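Local coordinates for protein methyltransferase (Streptococcus pyogenes, PDB 2ESR) that probably transfers a methyl group from S-adenosylmethionine to a nucleic acid, most likely ribosomal RNA as in its RsmD-like relatives, at residues A46-A49 and V50-M54; E61-R64 and K65-A68; K112-I115 and V116-E120. One frame throughout, in Å; residues are numbered along the deposited sequence.

Contact 1. Residues A46-A49 and V50-M54; sequences AIEA and VSRGM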
loop_
_atom_site.group_PDB
_atom_site.type_symbol
_atom_site.label_atom_id
_atom_site.label_comp_id
_atom_site.label_asym_id
_atom_site.label_seq_id
_atom_site.Cartn_x
_atom_site.Cartn_y
_atom_site.Cartn_z
ATOM N N ALA A 46 7.836 -9.825 5.965
ATOM C CA ALA A 46 6.570 -9.100 5.988
ATOM C C ALA A 46 5.391 -10.069 6.035
ATOM O O ALA A 46 4.435 -9.867 6.782
ATOM C CB ALA A 46 6.454 -8.199 4.759
ATOM N N ILE A 47 5.469 -11.126 5.233
ATOM C CA ILE A 47 4.403 -12.116 5.176
ATOM C C ILE A 47 4.235 -12.830 6.518
ATOM O O ILE A 47 3.121 -12.997 7.004
ATOM C CB ILE A 47 4.683 -13.146 4.064
ATOM C CG1 ILE A 47 4.717 -12.426 2.711
ATOM C CG2 ILE A 47 3.622 -14.242 4.073
ATOM C CD1 ILE A 47 5.116 -13.300 1.551
ATOM N N GLU A 48 5.344 -13.227 7.127
ATOM C CA GLU A 48 5.271 -13.913 8.412
ATOM C C GLU A 48 4.732 -12.973 9.486
ATOM O O GLU A 48 3.949 -13.386 10.338
ATOM C CB GLU A 48 6.650 -14.442 8.807
ATOM C CG GLU A 48 6.687 -15.254 10.094
ATOM C CD GLU A 48 5.795 -16.483 10.052
ATOM O OE1 GLU A 48 5.725 -17.142 8.990
ATOM O OE2 GLU A 48 5.175 -16.803 11.088
ATOM N N ALA A 49 5.121 -11.702 9.428
ATOM C CA ALA A 49 4.662 -10.728 10.415
ATOM C C ALA A 49 3.150 -10.561 10.342
ATOM O O ALA A 49 2.481 -10.438 11.364
ATOM C CB ALA A 49 5.349 -9.378 10.195
ATOM N N VAL A 50 2.610 -10.534 9.132
ATOM C CA VAL A 50 1.167 -10.400 8.980
ATOM C C VAL A 50 0.505 -11.686 9.471
ATOM O O VAL A 50 -0.544 -11.655 10.123
ATOM C CB VAL A 50 0.782 -10.126 7.504
ATOM C CG1 VAL A 50 -0.726 -10.222 7.326
ATOM C CG2 VAL A 50 1.258 -8.734 7.100
ATOM N N SER A 51 1.130 -12.819 9.176
ATOM C CA SER A 51 0.593 -14.108 9.606
ATOM C C SER A 51 0.511 -14.162 11.129
ATOM O O SER A 51 -0.375 -14.810 11.694
ATOM C CB SER A 51 1.481 -15.250 9.101
ATOM O OG SER A 51 0.939 -16.510 9.461
ATOM N N ARG A 52 1.433 -13.468 11.787
ATOM C CA ARG A 52 1.486 -13.449 13.243
ATOM C C ARG A 52 0.653 -12.362 13.907
ATOM O O ARG A 52 0.659 -12.240 15.133
ATOM C CB ARG A 52 2.944 -13.349 13.706
ATOM C CG ARG A 52 3.741 -14.626 13.465
ATOM C CD ARG A 52 5.232 -14.448 13.739
ATOM N NE ARG A 52 5.976 -15.690 13.525
ATOM C CZ ARG A 52 6.307 -16.545 14.492
ATOM N NH1 ARG A 52 5.966 -16.296 15.750
ATOM N NH2 ARG A 52 6.981 -17.651 14.202
ATOM N N GLY A 53 -0.061 -11.566 13.116
ATOM C CA GLY A 53 -0.888 -10.539 13.726
ATOM C C GLY A 53 -0.845 -9.129 13.180
ATOM O O GLY A 53 -1.726 -8.321 13.493
HETATM N N MSE A 54 0.172 -8.794 12.394
HETATM C CA MSE A 54 0.229 -7.448 11.839
HETATM C C MSE A 54 -0.921 -7.347 10.843
HETATM O O MSE A 54 -1.295 -8.334 10.207
HETATM C CB MSE A 54 1.576 -7.198 11.165
HETATM C CG MSE A 54 2.740 -7.129 12.154
HETATM SE SE MSE A 54 2.518 -5.716 13.487
HETATM C CE MSE A 54 2.720 -4.250 12.328
#

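Contact 2. Residues E61-R64 and K65-A68; sequences EKNR and KAQA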
loop_
_atom_site.group_PDB
_atom_site.type_symbol
_atom_site.label_atom_id
_atom_site.label_comp_id
_atom_site.label_asym_id
_atom_site.label_seq_id
_atom_site.Cartn_x
_atom_site.Cartn_y
_atom_site.Cartn_z
ATOM N N GLU A 61 10.591 -3.451 -3.334
ATOM C CA GLU A 61 11.649 -4.271 -3.906
ATOM C C GLU A 61 11.798 -3.887 -5.366
ATOM O O GLU A 61 10.834 -3.946 -6.125
ATOM C CB GLU A 61 11.294 -5.758 -3.776
ATOM C CG GLU A 61 12.291 -6.704 -4.437
ATOM C CD GLU A 61 13.705 -6.506 -3.926
ATOM O OE1 GLU A 61 13.922 -6.640 -2.701
ATOM O OE2 GLU A 61 14.599 -6.214 -4.750
ATOM N N LYS A 62 13.009 -3.489 -5.748
ATOM C CA LYS A 62 13.291 -3.064 -7.117
ATOM C C LYS A 62 13.588 -4.173 -8.126
ATOM O O LYS A 62 13.332 -4.009 -9.321
ATOM C CB LYS A 62 14.453 -2.067 -7.118
ATOM C CG LYS A 62 14.069 -0.667 -7.568
ATOM C CD LYS A 62 13.419 -0.686 -8.948
ATOM C CE LYS A 62 13.014 0.707 -9.394
ATOM N NZ LYS A 62 12.238 0.667 -10.659
ATOM N N ASN A 63 14.130 -5.293 -7.657
ATOM C CA ASN A 63 14.466 -6.412 -8.542
ATOM C C ASN A 63 13.218 -7.099 -9.100
ATOM O O ASN A 63 12.287 -7.423 -8.362
ATOM C CB ASN A 63 15.336 -7.428 -7.796
ATOM C CG ASN A 63 15.720 -8.616 -8.657
ATOM O OD1 ASN A 63 14.878 -9.444 -9.007
ATOM N ND2 ASN A 63 16.998 -8.706 -9.005
ATOM N N ARG A 64 13.215 -7.326 -10.410
ATOM C CA ARG A 64 12.082 -7.951 -11.083
ATOM C C ARG A 64 11.820 -9.395 -10.668
ATOM O O ARG A 64 10.671 -9.800 -10.517
ATOM C CB ARG A 64 12.274 -7.883 -12.600
ATOM C CG ARG A 64 12.419 -6.467 -13.137
ATOM C CD ARG A 64 12.292 -6.434 -14.651
ATOM N NE ARG A 64 10.989 -6.921 -15.099
ATOM C CZ ARG A 64 9.828 -6.347 -14.795
ATOM N NH1 ARG A 64 9.799 -5.255 -14.040
ATOM N NH2 ARG A 64 8.692 -6.864 -15.247
ATOM N N LYS A 65 12.881 -10.174 -10.495
ATOM C CA LYS A 65 12.729 -11.570 -10.098
ATOM C C LYS A 65 12.194 -11.683 -8.672
ATOM O O LYS A 65 11.362 -12.546 -8.370
ATOM C CB LYS A 65 14.069 -12.301 -10.236
ATOM C CG LYS A 65 14.417 -12.653 -11.682
ATOM C CD LYS A 65 15.828 -13.204 -11.821
ATOM C CE LYS A 65 16.856 -12.092 -12.001
ATOM N NZ LYS A 65 16.868 -11.118 -10.874
ATOM N N ALA A 66 12.669 -10.805 -7.796
ATOM C CA ALA A 66 12.217 -10.803 -6.411
ATOM C C ALA A 66 10.731 -10.460 -6.391
ATOM O O ALA A 66 9.952 -11.070 -5.666
ATOM C CB ALA A 66 13.006 -9.779 -5.605
ATOM N N GLN A 67 10.342 -9.482 -7.202
ATOM C CA GLN A 67 8.943 -9.069 -7.276
ATOM C C GLN A 67 8.043 -10.241 -7.642
ATOM O O GLN A 67 6.963 -10.410 -7.072
ATOM C CB GLN A 67 8.767 -7.950 -8.307
ATOM C CG GLN A 67 9.388 -6.626 -7.904
ATOM C CD GLN A 67 8.849 -6.116 -6.585
ATOM O OE1 GLN A 67 9.016 -6.756 -5.545
ATOM N NE2 GLN A 67 8.194 -4.960 -6.616
ATOM N N ALA A 68 8.487 -11.052 -8.595
ATOM C CA ALA A 68 7.709 -12.203 -9.022
ATOM C C ALA A 68 7.518 -13.157 -7.850
ATOM O O ALA A 68 6.415 -13.646 -7.602
ATOM C CB ALA A 68 8.412 -12.908 -10.173
#

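Contact 3. Residues K112-I115 and V116-E120; sequences KETI and VATIE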
loop_
_atom_site.group_PDB
_atom_site.type_symbol
_atom_site.label_atom_id
_atom_site.label_comp_id
_atom_site.label_asym_id
_atom_site.label_seq_id
_atom_site.Cartn_x
_atom_site.Cartn_y
_atom_site.Cartn_z
ATOM N N LYS A 112 25.497 -1.747 6.603
ATOM C CA LYS A 112 25.756 -0.688 7.578
ATOM C C LYS A 112 25.431 0.710 7.043
ATOM O O LYS A 112 24.710 1.474 7.689
ATOM C CB LYS A 112 27.215 -0.730 8.032
ATOM C CG LYS A 112 27.556 0.296 9.103
ATOM C CD LYS A 112 29.012 0.170 9.541
ATOM C CE LYS A 112 29.362 1.194 10.608
ATOM N NZ LYS A 112 29.269 2.583 10.082
ATOM N N GLU A 113 25.963 1.040 5.869
ATOM C CA GLU A 113 25.733 2.354 5.270
ATOM C C GLU A 113 24.259 2.631 5.008
ATOM O O GLU A 113 23.734 3.688 5.358
ATOM C CB GLU A 113 26.455 2.478 3.927
ATOM C CG GLU A 113 27.957 2.349 3.961
ATOM C CD GLU A 113 28.636 3.515 4.641
ATOM O OE1 GLU A 113 28.015 4.597 4.757
ATOM O OE2 GLU A 113 29.804 3.351 5.046
ATOM N N THR A 114 23.596 1.679 4.365
ATOM C CA THR A 114 22.196 1.857 4.007
ATOM C C THR A 114 21.247 1.818 5.197
ATOM O O THR A 114 20.235 2.525 5.217
ATOM C CB THR A 114 21.775 0.803 2.986
ATOM O OG1 THR A 114 22.677 0.845 1.876
ATOM C CG2 THR A 114 20.365 1.083 2.493
ATOM N N ILE A 115 21.552 0.988 6.185
ATOM C CA ILE A 115 20.683 0.926 7.356
ATOM C C ILE A 115 20.663 2.286 8.047
ATOM O O ILE A 115 19.600 2.807 8.374
ATOM C CB ILE A 115 21.147 -0.169 8.325
ATOM C CG1 ILE A 115 20.776 -1.534 7.734
ATOM C CG2 ILE A 115 20.524 0.030 9.704
ATOM C CD1 ILE A 115 21.250 -2.709 8.560
ATOM N N VAL A 116 21.833 2.880 8.241
ATOM C CA VAL A 116 21.893 4.186 8.893
ATOM C C VAL A 116 21.163 5.256 8.068
ATOM O O VAL A 116 20.325 5.998 8.588
ATOM C CB VAL A 116 23.362 4.613 9.125
ATOM C CG1 VAL A 116 23.419 6.034 9.674
ATOM C CG2 VAL A 116 24.024 3.654 10.104
ATOM N N ALA A 117 21.463 5.326 6.777
ATOM C CA ALA A 117 20.828 6.322 5.926
ATOM C C ALA A 117 19.314 6.134 5.881
ATOM O O ALA A 117 18.563 7.105 5.911
ATOM C CB ALA A 117 21.401 6.241 4.515
ATOM N N THR A 118 18.867 4.883 5.813
ATOM C CA THR A 118 17.434 4.617 5.730
ATOM C C THR A 118 16.691 4.974 7.011
ATOM O O THR A 118 15.620 5.570 6.956
ATOM C CB THR A 118 17.168 3.146 5.347
ATOM O OG1 THR A 118 17.783 2.882 4.077
ATOM C CG2 THR A 118 15.670 2.875 5.234
ATOM N N ILE A 119 17.250 4.615 8.164
ATOM C CA ILE A 119 16.593 4.935 9.430
ATOM C C ILE A 119 16.565 6.451 9.624
ATOM O O ILE A 119 15.578 7.010 10.110
ATOM C CB ILE A 119 17.297 4.230 10.608
ATOM C CG1 ILE A 119 17.105 2.715 10.460
ATOM C CG2 ILE A 119 16.726 4.715 11.936
ATOM C CD1 ILE A 119 17.785 1.882 11.518
ATOM N N GLU A 120 17.644 7.125 9.234
ATOM C CA GLU A 120 17.673 8.580 9.342
ATOM C C GLU A 120 16.577 9.176 8.460
ATOM O O GLU A 120 15.882 10.108 8.869
ATOM C CB GLU A 120 19.032 9.124 8.901
ATOM C CG GLU A 120 20.157 8.859 9.879
ATOM C CD GLU A 120 20.125 9.790 11.082
ATOM O OE1 GLU A 120 20.982 9.631 11.981
ATOM O OE2 GLU A 120 19.253 10.684 11.127
#

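Contact 1. Residues A46-A49 and V50-M54
Ala-49 O accepts Met-54 N at 3.0 Å while Gly-53 N turns back onto Val-50 O, the paired bonds of a Schellman motif that closes helix 44-51. This is the helix of a Rossmann-type beta-alpha-beta unit, and the turn hands the chain on toward strand 56-60. Before it, regular helical bonds still run from Val-50 N to Ala-46 O and from Ser-51 N to Ile-47 O. The reversal falls on Gly-53, whose positive phi suits a residue with no side chain to press on the preceding carbonyl oxygen.

On the side facing helix 19-26, where both touch Phe-23, Glu-48 and Arg-52 form a salt bridge in which OE2 of Glu-48 lies 2.8 Å from NE of Arg-52. As a hydrogen bond it is weak, because the N-H points aside (129°). The carboxylate and guanidinium planes are turned 65° against each other. Glu-48 starts with CG anti to the backbone N (chi1 -176°) and then bends at chi2, which brings the acid across the extended arginine chain near NE; CG itself lies in plane at the edge of the guanidinium. NH1 of Arg-52 bonds to Pro-28 O, so the group has partners at both NE and NH1.

The inner flank is apolar. Ala-49 CB meets CG of Met-54, a selenomethionine, at 4.0 Å, and both side chains rest on Leu-103 of strand 101-106. On Val-50 the branch beside the backbone N is the one turned back along the helix, its CG2 lying 3.4 Å from Ala-46 O.

Contact 2. Residues E61-R64 and K65-A68
Asn-63 OD1 is met by three nitrogens of Lys-65 and Ala-66, one bond sound and two weak. The sound one comes from Ala-66 N at 2.9 Å with an N-H angle of 158°. Lys-65 N is nearer, 2.6 Å from the same Asn-63 OD1, but its hydrogen points poorly. The other weak bond arrives from Lys-65 NZ: the lysine chain folds over at chi3 and chi4 and brings NZ back to the edge of the amide, close to its plane, where it also stands 3.1 Å from Asn-63 ND2, donor against donor. Asn-63 is thus the N-cap of helix 64-75: with CG anti to its own N (chi1 180°), the amide oxygen reaches forward to backbone N-H groups that have no preceding turn to bond to. Its carbonyl opens the regular helical pattern, as Gln-67 N donates to Asn-63 O at 3.1 Å.

Glu-61 bonds to the cap residue's backbone. Its OE2 takes Asn-63 N through the anti lone pair, also at 3.1 Å, while OE1 accepts from Gly-41 N in the glycine-rich loop. A bend at chi2 lays the glutamate stem on the helix, with CG of Glu-61 3.4 Å from Ala-66 CB. Gln-67, bent at chi2, folds back over Glu-61, with OE1 3.1 Å from Glu-61 CB and NE2 2.9 Å from Glu-61 O at a poor angle; it also packs on Thr-98 of the second subunit.

The asparagine N-cap is a general helix-start motif; in class I methyltransferases an acid after the second strand commonly binds the cofactor ribose, and Glu-61 would be consistent with that role.

Contact 3. Residues K112-I115 and V116-E120
Thr-114 and Thr-118 meet one turn apart on helix 111-124, and their polar contact centres on a single carbonyl. Thr-114 O accepts both Thr-118 N, at 2.8 Å, and Thr-118 OG1, which donates to it at 2.7 Å. The two donors approach from opposite faces of the carbonyl plane, the hydroxyl tilted 34° out of it. The hydroxyl's share follows from the rotamer: chi1 of -59° sets OG1 beside the backbone N, facing back along the helix. Thr-114 turns its own hydroxyl toward the helix start, where OG1 bonds to Pro-109 O and Tyr-110 O, and so presents its methyl to its neighbour, CG2 standing 3.5 Å from Thr-118 OG1.

Backbone bonds of the same spacing bind Val-116, Ala-117 and Ile-119 to Lys-112, Glu-113 and Ile-115, all nearly straight.

Apolar packing follows another line of the helix. Ile-115 and Ile-119 lie side by side and point the same way, with CG2 of Ile-115 against CD1 of Ile-119 at 3.8 Å. Both face strand 132-139, Ile-115 on Cys-136 and Thr-138, Ile-119 on Val-134.

The chemistry is that of an amphipathic helix on a sheet: isoleucines cover the strands, and Thr-118 donates its hydroxyl within its own helix, consistent with burial against apolar Leu-106.

In the fold
The three contacts belong to three helices set against one Rossmann-like sheet, and none touches another. Contacts 1 and 2 have nearest atoms about 9 Å apart, contacts 2 and 3 about 11 Å; contacts 1 and 3, about 14 Å apart, lie on opposite sides of the chain's centre. Contact 1 closes a helix that starts just after the glycine-rich loop, whereas contact 2 opens the next helix and reaches that loop through Glu-61. Contact 3 follows the Asp-Pro-Pro-Tyr segment leading into its helix, a motif that in related nucleic-acid methyltransferases lines the catalytic site. Contacts 2 and 3 therefore probably border the cofactor and substrate region.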